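Local coordinates for benzoate transport porin BenP (PDB 5DL8), which probably serves as an outer-membrane beta-barrel porin of the OprD family that lets small solutes such as benzoate cross the outer membrane, and binds calcium ions, at residues Ala43-Gly48 against Lys92-Thr97; Ala33-Asp38 against Ala144-Leu149; Asp38-Ala43 against Gly391-Glu396; Thr359-Ile364 against Arg383-Val388. All blocks are in the same frame, centred on the assembly; numbering follows the deposited sequence.

In the fold
The four contacts illustrate how a porin barrel closes on itself. Contact 3 pairs strand 25-39 with strand 394-406, joining the two ends of the chain's barrel; contact 4 extends the wall by one more hairpin, its Y386 backbone hydrogen-bonded to F394 of contact 3, with centres about 12 Å apart. Contacts 1 and 2 add loops to the same wall, linked by a backbone hydrogen bond between T47 and R37. R37 of contact 2 in turn makes a salt bridge to E396 of contact 3. One calcium ion gathers D38, F39 and D46 from contacts 1, 2 and 3; the second takes V388, G391 and D393 from contacts 3 and 4. The centres of contacts 1 and 3 are about 11 Å apart.

Contact 1 of 4, residues Ala43-Gly48 against Lys92-Thr97; sequences ALKDTG and KHVADT. With CA (calcium ion), chain G.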
# COMPACT_ATOMS: atom_id res chain seq x y z
N ALA A 43 -2.22 8.49 -30.11
CA ALA A 43 -0.91 9.09 -30.04
C ALA A 43 -0.08 8.62 -28.88
O ALA A 43 1.11 8.82 -28.90
CB ALA A 43 -1.00 10.58 -30.01
N LEU A 44 -0.70 8.06 -27.82
CA LEU A 44 0.05 7.60 -26.66
C LEU A 44 0.35 6.10 -26.72
O LEU A 44 -0.42 5.33 -27.26
CB LEU A 44 -0.70 7.95 -25.34
CG LEU A 44 -1.21 9.41 -25.15
CD1 LEU A 44 -2.01 9.56 -23.86
CD2 LEU A 44 -0.10 10.46 -25.21
N LYS A 45 1.42 5.71 -26.05
CA LYS A 45 1.81 4.33 -25.93
C LYS A 45 1.30 3.53 -24.75
O LYS A 45 1.55 3.88 -23.58
CB LYS A 45 3.33 4.24 -25.92
CG LYS A 45 3.90 2.90 -26.44
CD LYS A 45 5.42 2.93 -26.65
CE LYS A 45 5.87 4.29 -27.20
NZ LYS A 45 7.34 4.38 -27.52
N ASP A 46 0.68 2.40 -25.09
CA ASP A 46 0.09 1.44 -24.14
C ASP A 46 1.20 0.79 -23.29
O ASP A 46 2.28 0.59 -23.78
CB ASP A 46 -0.69 0.40 -24.92
CG ASP A 46 -2.00 0.96 -25.53
OD1 ASP A 46 -2.44 2.17 -25.31
OD2 ASP A 46 -2.66 0.13 -26.18
N THR A 47 0.97 0.59 -21.98
CA THR A 47 1.99 -0.02 -21.17
C THR A 47 1.48 -1.28 -20.52
O THR A 47 0.26 -1.59 -20.48
CB THR A 47 2.39 0.95 -20.07
OG1 THR A 47 1.28 1.09 -19.13
CG2 THR A 47 2.79 2.32 -20.67
N GLY A 48 2.44 -1.98 -19.94
CA GLY A 48 2.21 -3.14 -19.13
C GLY A 48 3.24 -4.24 -19.41
O GLY A 48 4.19 -4.01 -20.14
N LYS A 92 7.97 -3.80 -24.66
CA LYS A 92 7.26 -2.59 -25.20
C LYS A 92 8.16 -1.38 -25.26
O LYS A 92 7.80 -0.33 -25.81
CB LYS A 92 6.06 -2.22 -24.29
CG LYS A 92 4.88 -3.21 -24.36
CD LYS A 92 3.69 -2.66 -23.59
CE LYS A 92 2.96 -3.74 -22.84
NZ LYS A 92 2.44 -4.74 -23.72
N HIS A 93 9.33 -1.49 -24.64
CA HIS A 93 10.25 -0.35 -24.63
C HIS A 93 9.65 0.94 -24.02
O HIS A 93 10.04 2.05 -24.36
CB HIS A 93 10.81 -0.07 -26.05
CG HIS A 93 11.55 -1.23 -26.62
ND1 HIS A 93 12.91 -1.34 -26.52
CD2 HIS A 93 11.13 -2.36 -27.22
CE1 HIS A 93 13.30 -2.46 -27.12
NE2 HIS A 93 12.24 -3.10 -27.53
N VAL A 94 8.79 0.76 -23.03
CA VAL A 94 8.26 1.84 -22.23
C VAL A 94 8.01 1.29 -20.84
O VAL A 94 7.67 0.13 -20.69
CB VAL A 94 6.93 2.43 -22.86
CG1 VAL A 94 5.77 1.47 -22.78
CG2 VAL A 94 6.44 3.73 -22.20
N ALA A 95 8.10 2.18 -19.82
CA ALA A 95 7.84 1.83 -18.47
C ALA A 95 6.44 1.34 -18.26
O ALA A 95 5.55 1.85 -18.75
CB ALA A 95 8.13 2.99 -17.54
N ASP A 96 6.30 0.34 -17.46
CA ASP A 96 5.01 -0.16 -16.97
C ASP A 96 4.68 0.08 -15.50
O ASP A 96 3.54 -0.14 -15.09
CB ASP A 96 4.84 -1.70 -17.40
CG ASP A 96 5.78 -2.65 -16.68
OD1 ASP A 96 6.65 -2.24 -15.82
OD2 ASP A 96 5.58 -3.86 -16.96
N THR A 97 5.67 0.41 -14.71
CA THR A 97 5.52 0.52 -13.24
C THR A 97 5.34 -0.76 -12.51
O THR A 97 4.95 -0.70 -11.28
CB THR A 97 4.37 1.52 -12.71
OG1 THR A 97 3.15 0.81 -12.74
CG2 THR A 97 4.25 2.87 -13.57
CA CA G . -4.17 2.50 -26.87
O HOH W 1 -2.88 4.49 -27.13
O HOH W 2 1.46 -0.73 -16.71
O HOH W 3 5.12 -1.28 -20.57
O HOH W 4 -5.69 1.13 -27.97
O HOH W 5 -5.47 3.65 -28.41
O HOH W 6 -2.84 2.33 -29.01
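T47 and G48 meet V94, D96 and K92 in a water-assisted packing contact at one rim of the beta-barrel, where strand 47-65 begins and the loop between strands 72-87 and 101-102 folds against it. No direct hydrogen bond joins the two segments, so the fit rests on van der Waals packing, much of it carbon against carbonyl oxygen. The methyl of T47 carries much of it: CG2 lies 3.7 Å from V94 CG1, the two side chains crossing at about a right angle, and 3.4 Å from A95 O. The K45 chain runs alongside V94 in the reverse sense. From the other end of the loop segment comes K92, whose chain, bent at its last two torsions, runs beside the backbone with CD 3.5 Å from D46 O. D96 sets its CB 3.5 Å from G48 CA, while its carboxylate is held by S49 and by the backbone of V98 and L99. Just before the strand, D46 turns its carboxylate away to the calcium ion, OD1 at 2.4 Å. Water supplies the polar links: one molecule joins T47 OG1 to D96 O, and another accepts from G48 N at 2.8 Å and donates to V94 O at 2.9 Å.

Contact 2 of 4, residues Ala33-Asp38 against Ala144-Leu149; sequences AYINRD and ASRQLL. With CA (calcium ion), chain G.
I35 and R146 make the central touch, with A33 against Q147 on one flank and R37 beside R146 on the other. Strand 25-39 offers three side chains of one face, A33, I35 and R37, to a loop that has no regular structure. The end of I35 meets an aliphatic part of the arginine, CD1 to R146 CD 4.1 Å, the two side chains crossing at about a right angle. A33 CB lies 3.7 Å from Q147 NE2, an amide nitrogen whose hydrogen bond goes to S51 on the next strand. Farther along, R37 NH2 and R146 NH2 come within 4.1 Å, their guanidinium planes turned 47° against each other.

What positions these groups lies in the second shell. R146 bends at chi2 (-53°), which swings its end back toward the strand, and its NH1 donates to S145 OG at 2.8 Å. R37 is held by a salt bridge to E396 and a cation-pi contact with F394. K31 reaches the carbonyl of Q147, while V98 packs on I35, R146 and Q147.

A loop about a hundred residues farther along the chain thus lies against the first strand, consistent with the inward-folded constriction loops of OprD-family channels. With R178 also near R146, the arginines, R37 partly offset by E396, would probably give this region a positive character and might favour anionic solutes such as benzoate.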
# COMPACT_ATOMS: atom_id res chain seq x y z
N ALA A 33 1.15 -12.69 -13.64
CA ALA A 33 0.54 -11.34 -13.63
C ALA A 33 0.50 -10.77 -15.02
O ALA A 33 1.56 -10.60 -15.65
CB ALA A 33 1.38 -10.37 -12.73
N TYR A 34 -0.69 -10.40 -15.48
CA TYR A 34 -0.86 -9.63 -16.70
C TYR A 34 -1.45 -8.25 -16.36
O TYR A 34 -2.56 -8.13 -15.76
CB TYR A 34 -1.78 -10.38 -17.64
CG TYR A 34 -2.24 -9.61 -18.84
CD1 TYR A 34 -1.44 -9.40 -19.90
CD2 TYR A 34 -3.57 -9.14 -18.89
CE1 TYR A 34 -1.90 -8.65 -21.00
CE2 TYR A 34 -4.06 -8.48 -19.98
CZ TYR A 34 -3.19 -8.20 -21.00
OH TYR A 34 -3.68 -7.48 -21.99
N ILE A 35 -0.69 -7.20 -16.72
CA ILE A 35 -1.17 -5.86 -16.52
C ILE A 35 -1.11 -5.14 -17.84
O ILE A 35 -0.07 -5.17 -18.53
CB ILE A 35 -0.34 -5.18 -15.43
CG1 ILE A 35 -0.71 -5.77 -14.04
CG2 ILE A 35 -0.51 -3.63 -15.49
CD1 ILE A 35 0.52 -6.15 -13.24
N ASN A 36 -2.21 -4.46 -18.19
CA ASN A 36 -2.28 -3.77 -19.47
C ASN A 36 -2.99 -2.45 -19.30
O ASN A 36 -4.19 -2.42 -19.01
CB ASN A 36 -2.98 -4.62 -20.61
CG ASN A 36 -2.62 -4.16 -22.00
OD1 ASN A 36 -1.48 -4.33 -22.46
ND2 ASN A 36 -3.56 -3.55 -22.65
N ARG A 37 -2.25 -1.35 -19.46
CA ARG A 37 -2.90 -0.02 -19.49
C ARG A 37 -2.97 0.49 -20.90
O ARG A 37 -1.97 0.77 -21.52
CB ARG A 37 -2.16 0.99 -18.56
CG ARG A 37 -2.77 2.42 -18.53
CD ARG A 37 -2.20 3.31 -17.41
NE ARG A 37 -2.53 2.84 -16.10
CZ ARG A 37 -2.28 3.48 -14.92
NH1 ARG A 37 -1.66 4.66 -14.88
NH2 ARG A 37 -2.68 2.90 -13.75
N ASP A 38 -4.18 0.74 -21.36
CA ASP A 38 -4.44 1.13 -22.74
C ASP A 38 -5.03 2.54 -22.77
O ASP A 38 -6.21 2.75 -22.41
CB ASP A 38 -5.49 0.12 -23.34
CG ASP A 38 -5.88 0.44 -24.80
OD1 ASP A 38 -5.80 1.61 -25.22
OD2 ASP A 38 -6.34 -0.48 -25.53
N ALA A 144 1.38 -4.64 -2.71
CA ALA A 144 1.18 -5.90 -3.49
C ALA A 144 0.32 -5.74 -4.75
O ALA A 144 -0.23 -6.69 -5.24
CB ALA A 144 0.56 -7.00 -2.54
N SER A 145 0.22 -4.56 -5.32
CA SER A 145 -0.78 -4.27 -6.41
C SER A 145 -0.30 -4.80 -7.85
O SER A 145 -1.11 -4.92 -8.90
CB SER A 145 -1.04 -2.72 -6.44
OG SER A 145 0.16 -2.01 -6.85
N ARG A 146 0.98 -5.14 -7.93
CA ARG A 146 1.52 -5.42 -9.27
C ARG A 146 2.19 -6.82 -9.31
O ARG A 146 1.46 -7.80 -9.17
CB ARG A 146 2.45 -4.27 -9.70
CG ARG A 146 1.83 -2.88 -9.82
CD ARG A 146 0.64 -2.88 -10.71
NE ARG A 146 0.32 -1.55 -11.23
CZ ARG A 146 -0.23 -0.52 -10.53
NH1 ARG A 146 -0.53 -0.58 -9.21
NH2 ARG A 146 -0.42 0.63 -11.18
N GLN A 147 3.53 -6.89 -9.40
CA GLN A 147 4.21 -8.14 -9.41
C GLN A 147 4.97 -8.34 -8.12
O GLN A 147 4.35 -8.75 -7.10
CB GLN A 147 5.06 -8.28 -10.70
CG GLN A 147 5.84 -9.55 -10.87
CD GLN A 147 5.05 -10.81 -10.54
OE1 GLN A 147 4.88 -11.15 -9.37
NE2 GLN A 147 4.64 -11.57 -11.57
N LEU A 148 6.26 -8.04 -8.06
CA LEU A 148 6.99 -8.18 -6.73
C LEU A 148 6.55 -7.03 -5.72
O LEU A 148 5.88 -6.05 -6.15
CB LEU A 148 8.48 -8.32 -6.93
CG LEU A 148 8.93 -9.42 -7.93
CD1 LEU A 148 10.45 -9.59 -7.92
CD2 LEU A 148 8.22 -10.73 -7.53
N LEU A 149 6.85 -7.21 -4.44
CA LEU A 149 6.33 -6.38 -3.32
C LEU A 149 7.42 -5.42 -2.76
O LEU A 149 8.65 -5.73 -2.63
CB LEU A 149 5.96 -7.28 -2.19
CG LEU A 149 4.62 -8.01 -2.11
CD1 LEU A 149 4.07 -8.45 -3.41
CD2 LEU A 149 4.60 -9.14 -1.10
CA CA G . -4.17 2.50 -26.87
O HOH W 4 -5.69 1.13 -27.97
O HOH W 5 -5.47 3.65 -28.41
O HOH W 1 -2.88 4.49 -27.13
O HOH W 6 -2.84 2.33 -29.01

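Contact 3 of 4, residues Asp38-Ala43 against Gly391-Glu396; sequences DFDNDA and GNDFGE. With CA (calcium ion), chain G; CA (calcium ion), chain H.
F39 and F394 pair across the strands as a non-hydrogen-bonded antiparallel pair, and their side chains lie side by side, pointing the same way. The rings meet obliquely, centroids 5.9 Å apart and planes at 72°. F394 takes the less common first torsion, with CG between its backbone N and carbonyl carbon (chi1 72°), which carries the far end of its ring away from the partner strand and leaves CB, 3.8 Å from F39 CD1, to do most of the touching. The edge of the F39 ring also approaches D393 O, near the ring plane.

On the other face of the strand pair D38 sends its carboxylate to the first calcium ion. Its CG is opposite the backbone N (chi1 179°), and OD1 reaches the metal at 2.5 Å, beside F39 O. The backbone meanwhile pairs with G395 through two hydrogen bonds, D38 N to G395 O and G395 N to D38 O. Past the strand, D40 N donates to D393 O at 3.2 Å from above the carbonyl plane. The carboxylates of D40 and D393 stand nearly perpendicular, OD2 to OD2 4.2 Å; D393 OD1 accepts from V388 N and sits 3.0 Å from the second calcium, which G391 O also binds. Water links N41 ND2 to N392 OD1.

Strand 394-406 has strand 25-39 along one edge and strand 377-388 along the other: the F394 ring meets R37 and Y386, while the backbones of F394 and E396 bond to Y386 and I384.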
# COMPACT_ATOMS: atom_id res chain seq x y z
N ASP A 38 -4.18 0.74 -21.36
CA ASP A 38 -4.44 1.13 -22.74
C ASP A 38 -5.03 2.54 -22.77
O ASP A 38 -6.21 2.75 -22.41
CB ASP A 38 -5.49 0.12 -23.34
CG ASP A 38 -5.88 0.44 -24.80
OD1 ASP A 38 -5.80 1.61 -25.22
OD2 ASP A 38 -6.34 -0.48 -25.53
N PHE A 39 -4.24 3.50 -23.24
CA PHE A 39 -4.74 4.86 -23.53
C PHE A 39 -5.76 4.94 -24.68
O PHE A 39 -5.57 4.39 -25.70
CB PHE A 39 -3.57 5.83 -23.65
CG PHE A 39 -2.72 5.85 -22.40
CD1 PHE A 39 -3.06 6.64 -21.28
CD2 PHE A 39 -1.59 5.14 -22.32
CE1 PHE A 39 -2.26 6.66 -20.13
CE2 PHE A 39 -0.76 5.17 -21.20
CZ PHE A 39 -1.11 5.89 -20.08
N ASP A 40 -6.91 5.60 -24.45
CA ASP A 40 -7.86 5.88 -25.51
C ASP A 40 -7.20 6.64 -26.71
O ASP A 40 -7.43 6.34 -27.89
CB ASP A 40 -9.01 6.71 -24.97
CG ASP A 40 -9.93 5.93 -24.06
OD1 ASP A 40 -9.57 4.95 -23.41
OD2 ASP A 40 -11.06 6.29 -23.93
N ASN A 41 -6.39 7.64 -26.40
CA ASN A 41 -5.71 8.41 -27.43
C ASN A 41 -4.57 7.56 -28.13
O ASN A 41 -3.56 7.09 -27.47
CB ASN A 41 -5.22 9.68 -26.78
CG ASN A 41 -4.45 10.60 -27.71
OD1 ASN A 41 -4.26 10.38 -28.89
ND2 ASN A 41 -4.02 11.71 -27.12
N ASP A 42 -4.75 7.38 -29.46
CA ASP A 42 -3.80 6.62 -30.35
C ASP A 42 -2.39 7.17 -30.34
O ASP A 42 -1.47 6.39 -30.58
CB ASP A 42 -4.27 6.61 -31.84
CG ASP A 42 -5.52 5.81 -32.04
OD1 ASP A 42 -5.78 4.90 -31.27
OD2 ASP A 42 -6.27 6.06 -32.99
N ALA A 43 -2.22 8.49 -30.11
CA ALA A 43 -0.91 9.09 -30.04
C ALA A 43 -0.08 8.62 -28.88
O ALA A 43 1.11 8.82 -28.90
CB ALA A 43 -1.00 10.58 -30.01
N GLY A 391 -6.64 15.76 -20.09
CA GLY A 391 -5.74 14.70 -19.73
C GLY A 391 -6.03 13.44 -20.56
O GLY A 391 -6.84 13.42 -21.57
N ASN A 392 -5.40 12.34 -20.11
CA ASN A 392 -5.40 11.11 -20.86
C ASN A 392 -6.29 10.03 -20.32
O ASN A 392 -5.99 9.50 -19.25
CB ASN A 392 -3.99 10.61 -20.80
CG ASN A 392 -3.03 11.57 -21.50
OD1 ASN A 392 -3.33 12.19 -22.54
ND2 ASN A 392 -1.88 11.70 -20.90
N ASP A 393 -7.33 9.68 -21.09
CA ASP A 393 -8.28 8.64 -20.68
C ASP A 393 -7.61 7.27 -20.83
O ASP A 393 -6.77 7.15 -21.71
CB ASP A 393 -9.53 8.65 -21.50
CG ASP A 393 -10.33 9.88 -21.34
OD1 ASP A 393 -10.02 10.72 -20.50
OD2 ASP A 393 -11.32 10.03 -22.06
N PHE A 394 -7.90 6.29 -19.95
CA PHE A 394 -7.44 4.94 -20.19
C PHE A 394 -8.32 3.79 -19.61
O PHE A 394 -9.16 3.98 -18.72
CB PHE A 394 -6.00 4.83 -19.70
CG PHE A 394 -5.85 4.84 -18.20
CD1 PHE A 394 -6.10 3.69 -17.44
CD2 PHE A 394 -5.40 5.96 -17.56
CE1 PHE A 394 -5.93 3.68 -16.08
CE2 PHE A 394 -5.23 5.97 -16.18
CZ PHE A 394 -5.51 4.82 -15.43
N GLY A 395 -8.09 2.61 -20.14
CA GLY A 395 -8.65 1.33 -19.62
C GLY A 395 -7.52 0.38 -19.30
O GLY A 395 -6.68 0.14 -20.13
N GLU A 396 -7.54 -0.16 -18.10
CA GLU A 396 -6.53 -1.04 -17.60
C GLU A 396 -7.13 -2.34 -17.13
O GLU A 396 -8.05 -2.30 -16.25
CB GLU A 396 -5.76 -0.44 -16.45
CG GLU A 396 -4.65 -1.31 -15.88
CD GLU A 396 -3.73 -0.59 -14.83
OE1 GLU A 396 -3.76 0.63 -14.75
OE2 GLU A 396 -3.04 -1.23 -14.02
CA CA G . -4.17 2.50 -26.87
CA CA H . -9.44 13.24 -21.97
O HOH W 4 -5.69 1.13 -27.97
O HOH W 5 -5.47 3.65 -28.41
O HOH W 7 -5.84 8.65 -23.78
O HOH W 8 -5.16 12.61 -24.34
O HOH W 1 -2.88 4.49 -27.13
O HOH W 6 -2.84 2.33 -29.01

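Contact 4 of 4, residues Thr359-Ile364 against Arg383-Val388; sequences TESNVI and RIDYNV. With CA (calcium ion), chain H.
Matching first torsions place the two hydroxyls of strand 359-364 over their cross-strand partners: T359 OG1 (chi1 61°) and S361 OG (chi1 62°) both lie between backbone N and carbonyl carbon. S361 OG then comes 3.5 Å from D385 CB, and T359 OG1 rests less tightly beside N387 CB. The strands form an antiparallel hairpin in the barrel wall, their short axes at 173°. T359, S361 and V363 are hydrogen-bonded pairs with N387, D385 and R383, each joined by two bonds such as S361 N to D385 O at 2.8 Å.

On the hydroxyl face, waters complete the seam. One meets T359 OG1 and donates to D385 O; another meets S361 OG at 2.7 Å and donates to D385 OD2 at 2.9 Å. R383 grips D385 side-on within its own strand, NE to OD2 3.1 Å and NH2 to OD1 3.0 Å, and extends NH1 to D397.

The opposite face carries E360, I384 and Y386. The E360 chain crosses I384, CG to CG2 4.1 Å, before its carboxylate takes bonds from T311 and the A310 backbone; Y386 OH bonds to E358. At the strand end V388 O binds the second calcium at 2.8 Å.

The chemistry is thus divided: backbone bonds fix the register, and the arginine's two-nitrogen hold probably keeps D385 ionised and its carboxylate fixed in rotation.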
# COMPACT_ATOMS: atom_id res chain seq x y z
N THR A 359 -13.17 10.90 -13.50
CA THR A 359 -13.87 9.77 -12.92
C THR A 359 -13.01 8.55 -12.97
O THR A 359 -12.23 8.37 -13.93
CB THR A 359 -15.26 9.43 -13.60
OG1 THR A 359 -15.09 9.11 -14.99
CG2 THR A 359 -16.23 10.54 -13.49
N GLU A 360 -13.14 7.67 -12.00
CA GLU A 360 -12.44 6.36 -12.04
C GLU A 360 -13.38 5.27 -11.53
O GLU A 360 -13.94 5.40 -10.45
CB GLU A 360 -11.21 6.34 -11.17
CG GLU A 360 -10.35 5.05 -11.35
CD GLU A 360 -9.14 4.92 -10.42
OE1 GLU A 360 -8.25 5.83 -10.44
OE2 GLU A 360 -9.09 3.91 -9.67
N SER A 361 -13.59 4.23 -12.33
CA SER A 361 -14.34 3.04 -11.92
C SER A 361 -13.35 1.87 -11.77
O SER A 361 -12.32 1.84 -12.42
CB SER A 361 -15.53 2.78 -12.89
OG SER A 361 -15.04 2.55 -14.19
N ASN A 362 -13.62 1.00 -10.85
CA ASN A 362 -12.89 -0.21 -10.59
C ASN A 362 -13.90 -1.39 -10.47
O ASN A 362 -14.88 -1.28 -9.69
CB ASN A 362 -12.23 -0.16 -9.17
CG ASN A 362 -11.18 0.93 -8.99
OD1 ASN A 362 -10.77 1.60 -9.92
ND2 ASN A 362 -10.66 1.01 -7.78
N VAL A 363 -13.55 -2.52 -11.07
CA VAL A 363 -14.25 -3.80 -10.86
C VAL A 363 -13.18 -4.83 -10.38
O VAL A 363 -12.12 -4.87 -10.95
CB VAL A 363 -14.95 -4.28 -12.19
CG1 VAL A 363 -15.62 -5.65 -12.00
CG2 VAL A 363 -16.01 -3.30 -12.67
N ILE A 364 -13.43 -5.56 -9.28
CA ILE A 364 -12.49 -6.47 -8.62
C ILE A 364 -13.27 -7.77 -8.41
O ILE A 364 -14.34 -7.79 -7.68
CB ILE A 364 -12.07 -5.88 -7.29
CG1 ILE A 364 -11.49 -4.46 -7.50
CG2 ILE A 364 -11.09 -6.78 -6.52
CD1 ILE A 364 -11.68 -3.60 -6.27
N ARG A 383 -10.42 -4.41 -13.25
CA ARG A 383 -10.68 -3.54 -14.39
C ARG A 383 -10.74 -2.08 -13.92
O ARG A 383 -11.60 -1.73 -13.07
CB ARG A 383 -11.99 -3.92 -15.17
CG ARG A 383 -12.45 -2.94 -16.24
CD ARG A 383 -11.50 -3.00 -17.42
NE ARG A 383 -11.76 -1.91 -18.40
CZ ARG A 383 -11.19 -1.82 -19.62
NH1 ARG A 383 -10.36 -2.74 -20.07
NH2 ARG A 383 -11.45 -0.79 -20.38
N ILE A 384 -9.88 -1.23 -14.48
CA ILE A 384 -9.88 0.21 -14.22
C ILE A 384 -10.25 0.98 -15.45
O ILE A 384 -9.74 0.70 -16.58
CB ILE A 384 -8.53 0.61 -13.67
CG1 ILE A 384 -8.33 -0.05 -12.27
CG2 ILE A 384 -8.42 2.14 -13.43
CD1 ILE A 384 -6.87 -0.29 -12.11
N ASP A 385 -11.21 1.86 -15.32
CA ASP A 385 -11.52 2.89 -16.34
C ASP A 385 -11.43 4.30 -15.71
O ASP A 385 -12.26 4.66 -14.79
CB ASP A 385 -12.94 2.72 -16.97
CG ASP A 385 -13.06 1.42 -17.78
OD1 ASP A 385 -12.74 1.51 -19.02
OD2 ASP A 385 -13.47 0.35 -17.21
N TYR A 386 -10.52 5.11 -16.30
CA TYR A 386 -10.25 6.49 -15.93
C TYR A 386 -10.64 7.39 -17.04
O TYR A 386 -10.24 7.21 -18.17
CB TYR A 386 -8.76 6.65 -15.60
CG TYR A 386 -8.32 8.10 -15.32
CD1 TYR A 386 -8.69 8.75 -14.11
CD2 TYR A 386 -7.60 8.85 -16.27
CE1 TYR A 386 -8.31 10.06 -13.84
CE2 TYR A 386 -7.25 10.17 -16.00
CZ TYR A 386 -7.60 10.77 -14.77
OH TYR A 386 -7.24 12.05 -14.49
N ASN A 387 -11.34 8.45 -16.72
CA ASN A 387 -11.61 9.53 -17.69
C ASN A 387 -11.48 10.93 -17.05
O ASN A 387 -11.89 11.16 -15.95
CB ASN A 387 -13.02 9.40 -18.32
CG ASN A 387 -13.23 8.05 -19.09
OD1 ASN A 387 -13.14 7.99 -20.33
ND2 ASN A 387 -13.58 7.03 -18.37
N VAL A 388 -11.10 11.89 -17.88
CA VAL A 388 -10.75 13.23 -17.42
C VAL A 388 -11.08 14.20 -18.52
O VAL A 388 -10.81 13.88 -19.68
CB VAL A 388 -9.25 13.32 -16.92
CG1 VAL A 388 -8.19 12.92 -18.01
CG2 VAL A 388 -8.96 14.71 -16.37
CA CA H . -9.44 13.24 -21.97
O HOH W 9 -14.17 6.80 -15.65
O HOH W 10 -14.10 0.02 -14.45